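Local atomic coordinates of protein (superoxide dismutase) (Sulfolobus acidocaldarius, PDB entry 1B06), a protein that catalyses the dismutation of superoxide to hydrogen peroxide and molecular oxygen at a single iron ion in each subunit. Residues 9-14 / 32-37; 88-93 / 166-171; 150-153 / 158-161. One frame throughout, in Å; residues are numbered along the deposited sequence.

Interaction 1: 9-14 / 32-37; sequences YEFPQL and VHYNGH. With FE (Fe (III) ion), chain G.
With CG anti to the backbone N (chi1 172°), Y34 swings its ring out from helix 27-57 toward the 9-14 loop, where F11, its own CG likewise anti (chi1 -174°), lays a second ring against it. The two form an offset stack, centroids 4.6 Å apart and planes at 26°, in which F11 CZ lies above the rim of the phenol, 3.4 Å from Y34 CE1. The edge of the F11 ring also reaches the helix backbone, with CZ 3.3 Å from Y34 O. L14 takes the opposite face: its CD1 makes a CH-pi contact 3.8 Å from the centroid of the Y34 ring, so that the phenol is sandwiched between an aromatic ring and a methyl group of the same loop. At the ring's far end the hydroxyl donates a short hydrogen bond from Y34 OH to P12 O (2.5 Å), which it meets in the carbonyl plane, on a lone pair. P12 O itself lies at the edge of the phenol, near the ring plane, and the bond probably limits sliding of the ring in its own plane, while F11 and L14 limit movement off it. A phenylalanine at Y34 could keep much of the stacking but would probably leave the carbonyl of P12 without its donor and the loop around P12 less firmly placed. The neighbouring residue H33 points elsewhere and binds the iron through NE2 at 2.2 Å, alongside H84, D170 and H174. Apolar packing on both faces and one short hydrogen bond at the phenol's hydroxyl thus join the N-terminal loop to the helix turn that carries the metal ligand H33.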
ATOM      1  N   TYR A   9      17.616  17.909  -6.664  1.00 21.59           N
ATOM      2  CA  TYR A   9      16.432  18.739  -6.845  1.00 19.56           C
ATOM      3  C   TYR A   9      16.609  20.097  -6.186  1.00 19.86           C
ATOM      4  O   TYR A   9      17.334  20.230  -5.200  1.00 17.15           O
ATOM      5  CB  TYR A   9      15.200  18.036  -6.258  1.00 21.13           C
ATOM      6  CG  TYR A   9      14.779  16.815  -7.046  1.00 16.15           C
ATOM      7  CD1 TYR A   9      14.078  16.943  -8.245  1.00 18.99           C
ATOM      8  CD2 TYR A   9      15.131  15.535  -6.622  1.00 16.29           C
ATOM      9  CE1 TYR A   9      13.742  15.825  -9.008  1.00 17.12           C
ATOM     10  CE2 TYR A   9      14.800  14.411  -7.378  1.00 13.51           C
ATOM     11  CZ  TYR A   9      14.110  14.567  -8.568  1.00 16.66           C
ATOM     12  OH  TYR A   9      13.806  13.466  -9.328  1.00 18.45           O
ATOM     13  N   GLU A  10      15.940  21.102  -6.738  1.00 24.60           N
ATOM     14  CA  GLU A  10      16.008  22.452  -6.206  1.00 27.40           C
ATOM     15  C   GLU A  10      14.675  22.843  -5.589  1.00 26.97           C
ATOM     16  O   GLU A  10      13.618  22.519  -6.123  1.00 30.10           O
ATOM     17  CB  GLU A  10      16.364  23.438  -7.316  1.00 41.83           C
ATOM     18  CG  GLU A  10      17.784  23.982  -7.220  1.00 66.65           C
ATOM     19  CD  GLU A  10      18.482  24.039  -8.568  1.00 78.64           C
ATOM     20  OE1 GLU A  10      17.889  24.587  -9.524  1.00 85.74           O
ATOM     21  OE2 GLU A  10      19.623  23.533  -8.671  1.00 85.62           O
ATOM     22  N   PHE A  11      14.733  23.532  -4.455  1.00 23.02           N
ATOM     23  CA  PHE A  11      13.533  23.988  -3.769  1.00 23.48           C
ATOM     24  C   PHE A  11      12.977  25.181  -4.550  1.00 22.94           C
ATOM     25  O   PHE A  11      13.630  26.217  -4.673  1.00 21.11           O
ATOM     26  CB  PHE A  11      13.879  24.399  -2.332  1.00 23.53           C
ATOM     27  CG  PHE A  11      12.683  24.761  -1.488  1.00 25.52           C
ATOM     28  CD1 PHE A  11      11.596  23.904  -1.390  1.00 19.14           C
ATOM     29  CD2 PHE A  11      12.660  25.955  -0.771  1.00 26.06           C
ATOM     30  CE1 PHE A  11      10.507  24.224  -0.594  1.00 18.53           C
ATOM     31  CE2 PHE A  11      11.572  26.283   0.028  1.00 22.92           C
ATOM     32  CZ  PHE A  11      10.494  25.411   0.116  1.00 19.28           C
ATOM     33  N   PRO A  12      11.756  25.045  -5.086  1.00 21.48           N
ATOM     34  CA  PRO A  12      11.135  26.125  -5.857  1.00 24.18           C
ATOM     35  C   PRO A  12      10.647  27.292  -4.998  1.00 26.47           C
ATOM     36  O   PRO A  12      10.557  27.185  -3.776  1.00 24.03           O
ATOM     37  CB  PRO A  12       9.987  25.426  -6.582  1.00 22.12           C
ATOM     38  CG  PRO A  12       9.602  24.315  -5.662  1.00 23.85           C
ATOM     39  CD  PRO A  12      10.876  23.866  -4.978  1.00 19.06           C
ATOM     40  N   GLN A  13      10.332  28.405  -5.653  1.00 30.41           N
ATOM     41  CA  GLN A  13       9.844  29.593  -4.966  1.00 34.87           C
ATOM     42  C   GLN A  13       8.322  29.592  -4.969  1.00 30.01           C
ATOM     43  O   GLN A  13       7.703  29.094  -5.906  1.00 33.64           O
ATOM     44  CB  GLN A  13      10.344  30.858  -5.671  1.00 45.12           C
ATOM     45  CG  GLN A  13      11.846  31.060  -5.605  1.00 66.27           C
ATOM     46  CD  GLN A  13      12.236  32.295  -4.816  1.00 76.22           C
ATOM     47  OE1 GLN A  13      11.381  32.989  -4.264  1.00 83.27           O
ATOM     48  NE2 GLN A  13      13.535  32.574  -4.758  1.00 83.02           N
ATOM     49  N   LEU A  14       7.723  30.139  -3.916  1.00 24.12           N
ATOM     50  CA  LEU A  14       6.269  30.224  -3.827  1.00 23.32           C
ATOM     51  C   LEU A  14       5.844  31.279  -4.845  1.00 23.04           C
ATOM     52  O   LEU A  14       6.466  32.334  -4.943  1.00 27.22           O
ATOM     53  CB  LEU A  14       5.851  30.648  -2.415  1.00 22.86           C
ATOM     54  CG  LEU A  14       4.500  30.161  -1.885  1.00 18.67           C
ATOM     55  CD1 LEU A  14       4.487  28.646  -1.810  1.00 24.81           C
ATOM     56  CD2 LEU A  14       4.252  30.753  -0.519  1.00 23.52           C
ATOM     57  N   VAL A  32       4.414  27.052   7.122  1.00 19.49           N
ATOM     58  CA  VAL A  32       5.004  25.769   7.511  1.00 18.05           C
ATOM     59  C   VAL A  32       4.829  24.675   6.446  1.00 19.44           C
ATOM     60  O   VAL A  32       5.650  23.764   6.337  1.00 19.19           O
ATOM     61  CB  VAL A  32       4.416  25.274   8.851  1.00 14.62           C
ATOM     62  CG1 VAL A  32       2.939  24.961   8.688  1.00 18.24           C
ATOM     63  CG2 VAL A  32       5.172  24.052   9.328  1.00 16.83           C
ATOM     64  N   HIS A  33       3.757  24.768   5.665  1.00 16.84           N
ATOM     65  CA  HIS A  33       3.489  23.801   4.602  1.00 17.51           C
ATOM     66  C   HIS A  33       4.576  23.912   3.539  1.00 17.80           C
ATOM     67  O   HIS A  33       5.061  22.911   3.010  1.00 16.96           O
ATOM     68  CB  HIS A  33       2.129  24.095   3.965  1.00 12.29           C
ATOM     69  CG  HIS A  33       1.568  22.960   3.166  1.00 17.56           C
ATOM     70  ND1 HIS A  33       0.281  22.969   2.669  1.00 11.19           N
ATOM     71  CD2 HIS A  33       2.109  21.776   2.791  1.00 12.50           C
ATOM     72  CE1 HIS A  33       0.053  21.838   2.025  1.00 14.43           C
ATOM     73  NE2 HIS A  33       1.146  21.097   2.084  1.00 13.36           N
ATOM     74  N   TYR A  34       4.952  25.151   3.239  1.00 20.93           N
ATOM     75  CA  TYR A  34       5.962  25.440   2.234  1.00 19.26           C
ATOM     76  C   TYR A  34       7.388  25.373   2.786  1.00 20.42           C
ATOM     77  O   TYR A  34       8.211  24.607   2.292  1.00 23.52           O
ATOM     78  CB  TYR A  34       5.693  26.823   1.624  1.00 14.75           C
ATOM     79  CG  TYR A  34       6.784  27.315   0.704  1.00 16.67           C
ATOM     80  CD1 TYR A  34       6.989  26.727  -0.540  1.00 16.47           C
ATOM     81  CD2 TYR A  34       7.634  28.348   1.091  1.00 18.50           C
ATOM     82  CE1 TYR A  34       8.014  27.148  -1.375  1.00 18.80           C
ATOM     83  CE2 TYR A  34       8.666  28.780   0.265  1.00 15.92           C
ATOM     84  CZ  TYR A  34       8.852  28.174  -0.965  1.00 23.27           C
ATOM     85  OH  TYR A  34       9.891  28.568  -1.776  1.00 28.88           O
ATOM     86  N   ASN A  35       7.677  26.165   3.813  1.00 20.95           N
ATOM     87  CA  ASN A  35       9.015  26.187   4.396  1.00 21.32           C
ATOM     88  C   ASN A  35       9.349  24.967   5.240  1.00 21.68           C
ATOM     89  O   ASN A  35      10.519  24.662   5.464  1.00 26.62           O
ATOM     90  CB  ASN A  35       9.200  27.444   5.243  1.00 19.95           C
ATOM     91  CG  ASN A  35       9.250  28.695   4.409  1.00 26.15           C
ATOM     92  OD1 ASN A  35      10.099  28.832   3.522  1.00 29.01           O
ATOM     93  ND2 ASN A  35       8.334  29.620   4.676  1.00 26.04           N
ATOM     94  N   GLY A  36       8.324  24.270   5.711  1.00 20.92           N
ATOM     95  CA  GLY A  36       8.566  23.097   6.528  1.00 17.04           C
ATOM     96  C   GLY A  36       8.491  21.797   5.757  1.00 19.88           C
ATOM     97  O   GLY A  36       9.511  21.156   5.500  1.00 19.25           O
ATOM     98  N   HIS A  37       7.278  21.416   5.371  1.00 18.71           N
ATOM     99  CA  HIS A  37       7.051  20.171   4.649  1.00 17.56           C
ATOM    100  C   HIS A  37       7.702  20.071   3.267  1.00 18.37           C
ATOM    101  O   HIS A  37       8.507  19.172   3.027  1.00 16.12           O
ATOM    102  CB  HIS A  37       5.541  19.907   4.546  1.00 14.12           C
ATOM    103  CG  HIS A  37       4.862  19.797   5.876  1.00 12.64           C
ATOM    104  ND1 HIS A  37       4.851  18.631   6.613  1.00 14.89           N
ATOM    105  CD2 HIS A  37       4.190  20.712   6.616  1.00 17.16           C
ATOM    106  CE1 HIS A  37       4.205  18.833   7.748  1.00 12.91           C
ATOM    107  NE2 HIS A  37       3.792  20.088   7.775  1.00 16.40           N
TER
HETATM  108 FE    FE G 322       1.148  18.890   1.783  1.00 18.06          FE
HETATM  109  O   HOH W   1       1.135  16.855   1.363  1.00 15.16           O

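Interaction 2: 88-93 / 166-171; sequences WNNMAP and ILIVDE. With FE (Fe (III) ion), chain G.
N90, just past the end of helix 67-89, and I168, on strand 165-170, are joined by a water that bridges their backbones. Water 2 donates to I168 O at 2.8 Å and, more weakly, to N90 O at 3.1 Å, so two buried carbonyls share one solvent molecule.

Side-chain packing centres on N90, which points toward the strand with CG anti to the backbone N (chi1 -150°) and lies against the backbone of 166-168. The apolar share is small. The L167 side chain crosses that of N90 at about a right angle, its CD1 packing against the end of the N90 side chain, and I168 CG2 lies 4.2 Å from N90 CB.

Metal coordination belongs to the far end of the strand. D170 OD2 binds the iron at 1.9 Å, with water 1 as a further ligand at 2.1 Å from the metal and H33, H84 and H174 completing the site. The other carboxylate oxygen, D170 OD1, accepts a hydrogen bond from F172 N, which is likely to limit rotation of the carboxylate.

I166 and L167 both face L138 in a classic beta bulge, and the strand runs on beside strand 134-140, where I168 packs on W135 and V137. L167 and V169 reach F123 of helix 116-129 and W191 of helix 184-191, while M91 touches W191 from the 88-93 side; the contact thus lies buried between the helical-hairpin domain and the sheet of the C-terminal domain.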
ATOM      1  N   TRP A  88       1.104  24.414  -5.492  1.00 17.04           N
ATOM      2  CA  TRP A  88       1.272  25.856  -5.320  1.00 16.81           C
ATOM      3  C   TRP A  88       0.857  26.619  -6.572  1.00 16.12           C
ATOM      4  O   TRP A  88       0.204  27.654  -6.486  1.00 20.29           O
ATOM      5  CB  TRP A  88       2.724  26.215  -4.993  1.00 13.00           C
ATOM      6  CG  TRP A  88       3.317  25.491  -3.815  1.00 15.28           C
ATOM      7  CD1 TRP A  88       4.546  24.905  -3.759  1.00 14.90           C
ATOM      8  CD2 TRP A  88       2.718  25.289  -2.527  1.00 16.45           C
ATOM      9  NE1 TRP A  88       4.755  24.350  -2.520  1.00 19.59           N
ATOM     10  CE2 TRP A  88       3.650  24.570  -1.742  1.00 18.33           C
ATOM     11  CE3 TRP A  88       1.488  25.645  -1.957  1.00 19.62           C
ATOM     12  CZ2 TRP A  88       3.390  24.197  -0.416  1.00 13.10           C
ATOM     13  CZ3 TRP A  88       1.230  25.273  -0.634  1.00 18.01           C
ATOM     14  CH2 TRP A  88       2.180  24.557   0.119  1.00 19.06           C
ATOM     15  N   ASN A  89       1.240  26.105  -7.734  1.00 14.76           N
ATOM     16  CA  ASN A  89       0.919  26.749  -9.000  1.00 13.84           C
ATOM     17  C   ASN A  89      -0.524  26.526  -9.430  1.00 15.98           C
ATOM     18  O   ASN A  89      -1.060  27.279 -10.248  1.00 16.74           O
ATOM     19  CB  ASN A  89       1.851  26.237 -10.095  1.00 17.76           C
ATOM     20  CG  ASN A  89       3.245  26.805  -9.974  1.00 21.91           C
ATOM     21  OD1 ASN A  89       3.429  28.016  -9.959  1.00 28.58           O
ATOM     22  ND2 ASN A  89       4.236  25.932  -9.886  1.00 30.45           N
ATOM     23  N   ASN A  90      -1.147  25.494  -8.873  1.00 13.39           N
ATOM     24  CA  ASN A  90      -2.524  25.155  -9.210  1.00 11.90           C
ATOM     25  C   ASN A  90      -3.528  25.982  -8.413  1.00 14.76           C
ATOM     26  O   ASN A  90      -4.737  25.778  -8.523  1.00 11.89           O
ATOM     27  CB  ASN A  90      -2.759  23.663  -8.961  1.00 13.12           C
ATOM     28  CG  ASN A  90      -3.812  23.068  -9.884  1.00 18.81           C
ATOM     29  OD1 ASN A  90      -3.762  23.231 -11.107  1.00 20.57           O
ATOM     30  ND2 ASN A  90      -4.771  22.366  -9.296  1.00 13.24           N
ATOM     31  N   MET A  91      -3.013  26.905  -7.605  1.00 13.42           N
ATOM     32  CA  MET A  91      -3.842  27.797  -6.796  1.00 16.83           C
ATOM     33  C   MET A  91      -3.461  29.247  -7.125  1.00 17.23           C
ATOM     34  O   MET A  91      -2.387  29.504  -7.670  1.00 16.55           O
ATOM     35  CB  MET A  91      -3.624  27.521  -5.305  1.00 16.09           C
ATOM     36  CG  MET A  91      -4.151  26.170  -4.842  1.00 17.88           C
ATOM     37  SD  MET A  91      -4.201  25.969  -3.052  1.00 17.79           S
ATOM     38  CE  MET A  91      -2.418  26.096  -2.631  1.00 14.61           C
ATOM     39  N   ALA A  92      -4.339  30.190  -6.805  1.00 19.42           N
ATOM     40  CA  ALA A  92      -4.073  31.594  -7.074  1.00 18.45           C
ATOM     41  C   ALA A  92      -4.823  32.446  -6.068  1.00 24.47           C
ATOM     42  O   ALA A  92      -5.866  32.039  -5.563  1.00 28.66           O
ATOM     43  CB  ALA A  92      -4.511  31.943  -8.488  1.00 15.62           C
ATOM     44  N   PRO A  93      -4.291  33.638  -5.748  1.00 28.90           N
ATOM     45  CA  PRO A  93      -4.938  34.542  -4.788  1.00 32.38           C
ATOM     46  C   PRO A  93      -6.427  34.737  -5.063  1.00 37.27           C
ATOM     47  O   PRO A  93      -6.860  34.763  -6.217  1.00 33.63           O
ATOM     48  CB  PRO A  93      -4.148  35.839  -4.933  1.00 27.21           C
ATOM     49  CG  PRO A  93      -2.793  35.386  -5.371  1.00 29.42           C
ATOM     50  CD  PRO A  93      -3.028  34.198  -6.260  1.00 28.03           C
ATOM     51  N   ILE A 166      -3.692  17.701 -14.011  1.00 20.38           N
ATOM     52  CA  ILE A 166      -4.357  18.923 -14.466  1.00 14.29           C
ATOM     53  C   ILE A 166      -4.877  19.744 -13.280  1.00 19.15           C
ATOM     54  O   ILE A 166      -4.779  20.973 -13.269  1.00 16.62           O
ATOM     55  CB  ILE A 166      -5.555  18.602 -15.396  1.00 16.40           C
ATOM     56  CG1 ILE A 166      -5.077  17.851 -16.639  1.00 13.43           C
ATOM     57  CG2 ILE A 166      -6.263  19.887 -15.804  1.00 11.60           C
ATOM     58  CD1 ILE A 166      -4.035  18.606 -17.450  1.00 16.05           C
ATOM     59  N   LEU A 167      -5.433  19.045 -12.290  1.00 16.92           N
ATOM     60  CA  LEU A 167      -5.990  19.662 -11.087  1.00 15.47           C
ATOM     61  C   LEU A 167      -5.589  18.816  -9.883  1.00 15.66           C
ATOM     62  O   LEU A 167      -5.537  17.592  -9.973  1.00 16.98           O
ATOM     63  CB  LEU A 167      -7.519  19.729 -11.199  1.00 15.12           C
ATOM     64  CG  LEU A 167      -8.293  20.484 -10.110  1.00 17.63           C
ATOM     65  CD1 LEU A 167      -7.980  21.967 -10.183  1.00 17.63           C
ATOM     66  CD2 LEU A 167      -9.789  20.250 -10.293  1.00 16.29           C
ATOM     67  N   ILE A 168      -5.313  19.454  -8.751  1.00 15.07           N
ATOM     68  CA  ILE A 168      -4.895  18.700  -7.577  1.00 12.89           C
ATOM     69  C   ILE A 168      -5.177  19.374  -6.238  1.00 13.00           C
ATOM     70  O   ILE A 168      -5.064  20.592  -6.106  1.00 15.81           O
ATOM     71  CB  ILE A 168      -3.385  18.401  -7.655  1.00 16.13           C
ATOM     72  CG1 ILE A 168      -2.959  17.503  -6.492  1.00 20.55           C
ATOM     73  CG2 ILE A 168      -2.605  19.706  -7.644  1.00 14.04           C
ATOM     74  CD1 ILE A 168      -1.661  16.769  -6.743  1.00 23.39           C
ATOM     75  N   VAL A 169      -5.539  18.567  -5.244  1.00 12.22           N
ATOM     76  CA  VAL A 169      -5.809  19.061  -3.896  1.00 12.60           C
ATOM     77  C   VAL A 169      -5.044  18.226  -2.892  1.00 11.40           C
ATOM     78  O   VAL A 169      -5.146  16.997  -2.900  1.00 10.70           O
ATOM     79  CB  VAL A 169      -7.282  18.931  -3.475  1.00 13.95           C
ATOM     80  CG1 VAL A 169      -7.662  20.116  -2.626  1.00 12.66           C
ATOM     81  CG2 VAL A 169      -8.173  18.786  -4.672  1.00 21.26           C
ATOM     82  N   ASP A 170      -4.298  18.892  -2.021  1.00  7.33           N
ATOM     83  CA  ASP A 170      -3.532  18.214  -0.985  1.00 10.81           C
ATOM     84  C   ASP A 170      -4.507  17.878   0.129  1.00 12.10           C
ATOM     85  O   ASP A 170      -5.244  18.753   0.588  1.00 16.33           O
ATOM     86  CB  ASP A 170      -2.435  19.139  -0.448  1.00  9.91           C
ATOM     87  CG  ASP A 170      -1.460  18.429   0.476  1.00  9.58           C
ATOM     88  OD1 ASP A 170      -1.702  17.262   0.867  1.00  5.17           O
ATOM     89  OD2 ASP A 170      -0.436  19.053   0.818  1.00 17.80           O
ATOM     90  N   GLU A 171      -4.520  16.621   0.563  1.00 12.54           N
ATOM     91  CA  GLU A 171      -5.429  16.213   1.625  1.00 10.68           C
ATOM     92  C   GLU A 171      -4.725  15.638   2.845  1.00 12.03           C
ATOM     93  O   GLU A 171      -5.339  14.952   3.664  1.00 13.14           O
ATOM     94  CB  GLU A 171      -6.466  15.225   1.087  1.00 14.56           C
ATOM     95  CG  GLU A 171      -7.618  15.907   0.348  1.00 13.76           C
ATOM     96  CD  GLU A 171      -8.729  14.941  -0.013  1.00 18.47           C
ATOM     97  OE1 GLU A 171      -9.569  14.629   0.862  1.00 15.50           O
ATOM     98  OE2 GLU A 171      -8.760  14.491  -1.175  1.00 19.07           O
TER
HETATM   99 FE    FE G 322       1.148  18.890   1.783  1.00 18.06          FE
HETATM  100  O   HOH W   2      -5.181  23.357  -6.578  1.00 18.91           O
HETATM  101  O   HOH W   1       1.135  16.855   1.363  1.00 15.16           O

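Interaction 3: 150-153 / 158-161; sequences MTVE and NHIA
N158 donates two hydrogen bonds through ND2 to strand 147-153, an outer strand of the three-stranded antiparallel sheet in the C-terminal domain of the iron/manganese superoxide dismutase fold. The shorter runs to T151 O at 2.9 Å, nearly straight at 164° and in the plane of the N158 amide. The other, to E153 OE2, is longer (3.3 Å) and meets the carboxylate from above its plane, the two flat groups standing 88° apart. One amide nitrogen thus ties a strand carbonyl to an acid whose OE1 forms a salt bridge with R72 of the second subunit. The N158 CG sits beside the backbone N (chi1 -58°), which turns the amide across to the T151 carbonyl.

Around these bonds the contact is mostly van der Waals packing. V152 lies over one face of the H159 imidazole, CG1 making a CH-pi contact 4.2 Å from the ring centroid; H159 ND1 is hydrogen-bonded to Y139 OH and NE2 to H155 O. The third subunit packs against the loop, its N79 hydrogen-bonding to H159 O. At the other end of the contact, the bent M150 side chain brings CG to within 3.4 Å of N158 O.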
ATOM      1  N   MET A 150      -8.856  10.646  -9.540  1.00 12.24           N
ATOM      2  CA  MET A 150      -8.225   9.593  -8.756  1.00 11.80           C
ATOM      3  C   MET A 150      -7.822  10.069  -7.365  1.00 10.14           C
ATOM      4  O   MET A 150      -7.418  11.216  -7.179  1.00  8.22           O
ATOM      5  CB  MET A 150      -6.992   9.046  -9.494  1.00 14.25           C
ATOM      6  CG  MET A 150      -6.317   7.845  -8.813  1.00 12.80           C
ATOM      7  SD  MET A 150      -7.406   6.408  -8.545  1.00 14.54           S
ATOM      8  CE  MET A 150      -7.966   6.128 -10.198  1.00 10.58           C
ATOM      9  N   THR A 151      -7.962   9.186  -6.384  1.00  8.16           N
ATOM     10  CA  THR A 151      -7.555   9.503  -5.031  1.00  8.72           C
ATOM     11  C   THR A 151      -6.198   8.823  -4.853  1.00  7.17           C
ATOM     12  O   THR A 151      -6.051   7.625  -5.085  1.00  6.89           O
ATOM     13  CB  THR A 151      -8.554   8.966  -3.978  1.00 10.65           C
ATOM     14  OG1 THR A 151      -8.901   7.611  -4.285  1.00 15.42           O
ATOM     15  CG2 THR A 151      -9.815   9.818  -3.961  1.00 13.70           C
ATOM     16  N   VAL A 152      -5.200   9.603  -4.463  1.00 12.23           N
ATOM     17  CA  VAL A 152      -3.859   9.078  -4.267  1.00  9.31           C
ATOM     18  C   VAL A 152      -3.584   8.961  -2.772  1.00 12.21           C
ATOM     19  O   VAL A 152      -3.798   9.914  -2.011  1.00 11.99           O
ATOM     20  CB  VAL A 152      -2.817  10.006  -4.947  1.00 11.39           C
ATOM     21  CG1 VAL A 152      -1.401   9.582  -4.595  1.00 10.26           C
ATOM     22  CG2 VAL A 152      -3.021   9.975  -6.453  1.00  7.78           C
ATOM     23  N   GLU A 153      -3.140   7.781  -2.350  1.00 10.14           N
ATOM     24  CA  GLU A 153      -2.834   7.541  -0.942  1.00 11.58           C
ATOM     25  C   GLU A 153      -1.370   7.911  -0.697  1.00 14.23           C
ATOM     26  O   GLU A 153      -0.484   7.557  -1.484  1.00 14.55           O
ATOM     27  CB  GLU A 153      -3.118   6.078  -0.591  1.00 12.06           C
ATOM     28  CG  GLU A 153      -4.592   5.834  -0.289  1.00 11.35           C
ATOM     29  CD  GLU A 153      -4.996   4.382  -0.411  1.00 15.25           C
ATOM     30  OE1 GLU A 153      -4.426   3.533   0.305  1.00 18.24           O
ATOM     31  OE2 GLU A 153      -5.896   4.090  -1.220  1.00 16.75           O
ATOM     32  N   ASN A 158      -1.451   4.836  -6.060  1.00 15.35           N
ATOM     33  CA  ASN A 158      -2.594   5.015  -6.963  1.00 12.61           C
ATOM     34  C   ASN A 158      -2.395   5.894  -8.184  1.00 11.46           C
ATOM     35  O   ASN A 158      -3.344   6.128  -8.915  1.00 10.73           O
ATOM     36  CB  ASN A 158      -3.832   5.508  -6.198  1.00 14.93           C
ATOM     37  CG  ASN A 158      -4.240   4.573  -5.079  1.00 17.59           C
ATOM     38  OD1 ASN A 158      -3.667   3.493  -4.910  1.00 16.08           O
ATOM     39  ND2 ASN A 158      -5.231   4.985  -4.301  1.00 16.07           N
ATOM     40  N   HIS A 159      -1.185   6.389  -8.416  1.00 10.32           N
ATOM     41  CA  HIS A 159      -0.948   7.223  -9.590  1.00  8.01           C
ATOM     42  C   HIS A 159      -1.155   6.358 -10.820  1.00 12.09           C
ATOM     43  O   HIS A 159      -0.939   5.144 -10.779  1.00  8.68           O
ATOM     44  CB  HIS A 159       0.500   7.734  -9.649  1.00  6.63           C
ATOM     45  CG  HIS A 159       0.801   8.850  -8.701  1.00 12.40           C
ATOM     46  ND1 HIS A 159       0.183  10.079  -8.775  1.00 10.97           N
ATOM     47  CD2 HIS A 159       1.681   8.932  -7.676  1.00 10.19           C
ATOM     48  CE1 HIS A 159       0.671  10.870  -7.835  1.00 14.09           C
ATOM     49  NE2 HIS A 159       1.580  10.199  -7.154  1.00 13.60           N
ATOM     50  N   ILE A 160      -1.573   6.978 -11.916  1.00 11.01           N
ATOM     51  CA  ILE A 160      -1.721   6.248 -13.161  1.00 12.95           C
ATOM     52  C   ILE A 160      -0.463   6.670 -13.921  1.00 16.86           C
ATOM     53  O   ILE A 160      -0.255   7.860 -14.190  1.00 11.75           O
ATOM     54  CB  ILE A 160      -3.000   6.652 -13.928  1.00 14.30           C
ATOM     55  CG1 ILE A 160      -4.242   6.217 -13.138  1.00  9.33           C
ATOM     56  CG2 ILE A 160      -3.010   5.985 -15.298  1.00 12.44           C
ATOM     57  CD1 ILE A 160      -5.559   6.601 -13.793  1.00 11.95           C
ATOM     58  N   ALA A 161       0.382   5.688 -14.229  1.00 16.45           N
ATOM     59  CA  ALA A 161       1.659   5.915 -14.906  1.00 14.00           C
ATOM     60  C   ALA A 161       1.655   6.853 -16.104  1.00 13.72           C
ATOM     61  O   ALA A 161       0.823   6.730 -16.995  1.00 14.36           O
ATOM     62  CB  ALA A 161       2.275   4.572 -15.311  1.00 12.63           C
TER

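How the interactions relate
From the N terminus, interaction 1 comes first, closing the short excursion between the 9-14 loop and helix 27-57. Interaction 2 opens only after that, at the end of helix 67-89, and spans 72 residues before strand 165-170 returns; the small turn of interaction 3, with four residues between its segments, falls wholly within this span. Interactions 1 and 2 touch directly, W88 packing against L14, H33 and Y34, and they share the iron and water 1, which links the two domains at the metal. Interaction 3 ties strand 147-153 to the loop leading to strand 165-170, reaches the same sheet as interaction 2 without touching it, and lies across the chain's centre from interaction 1.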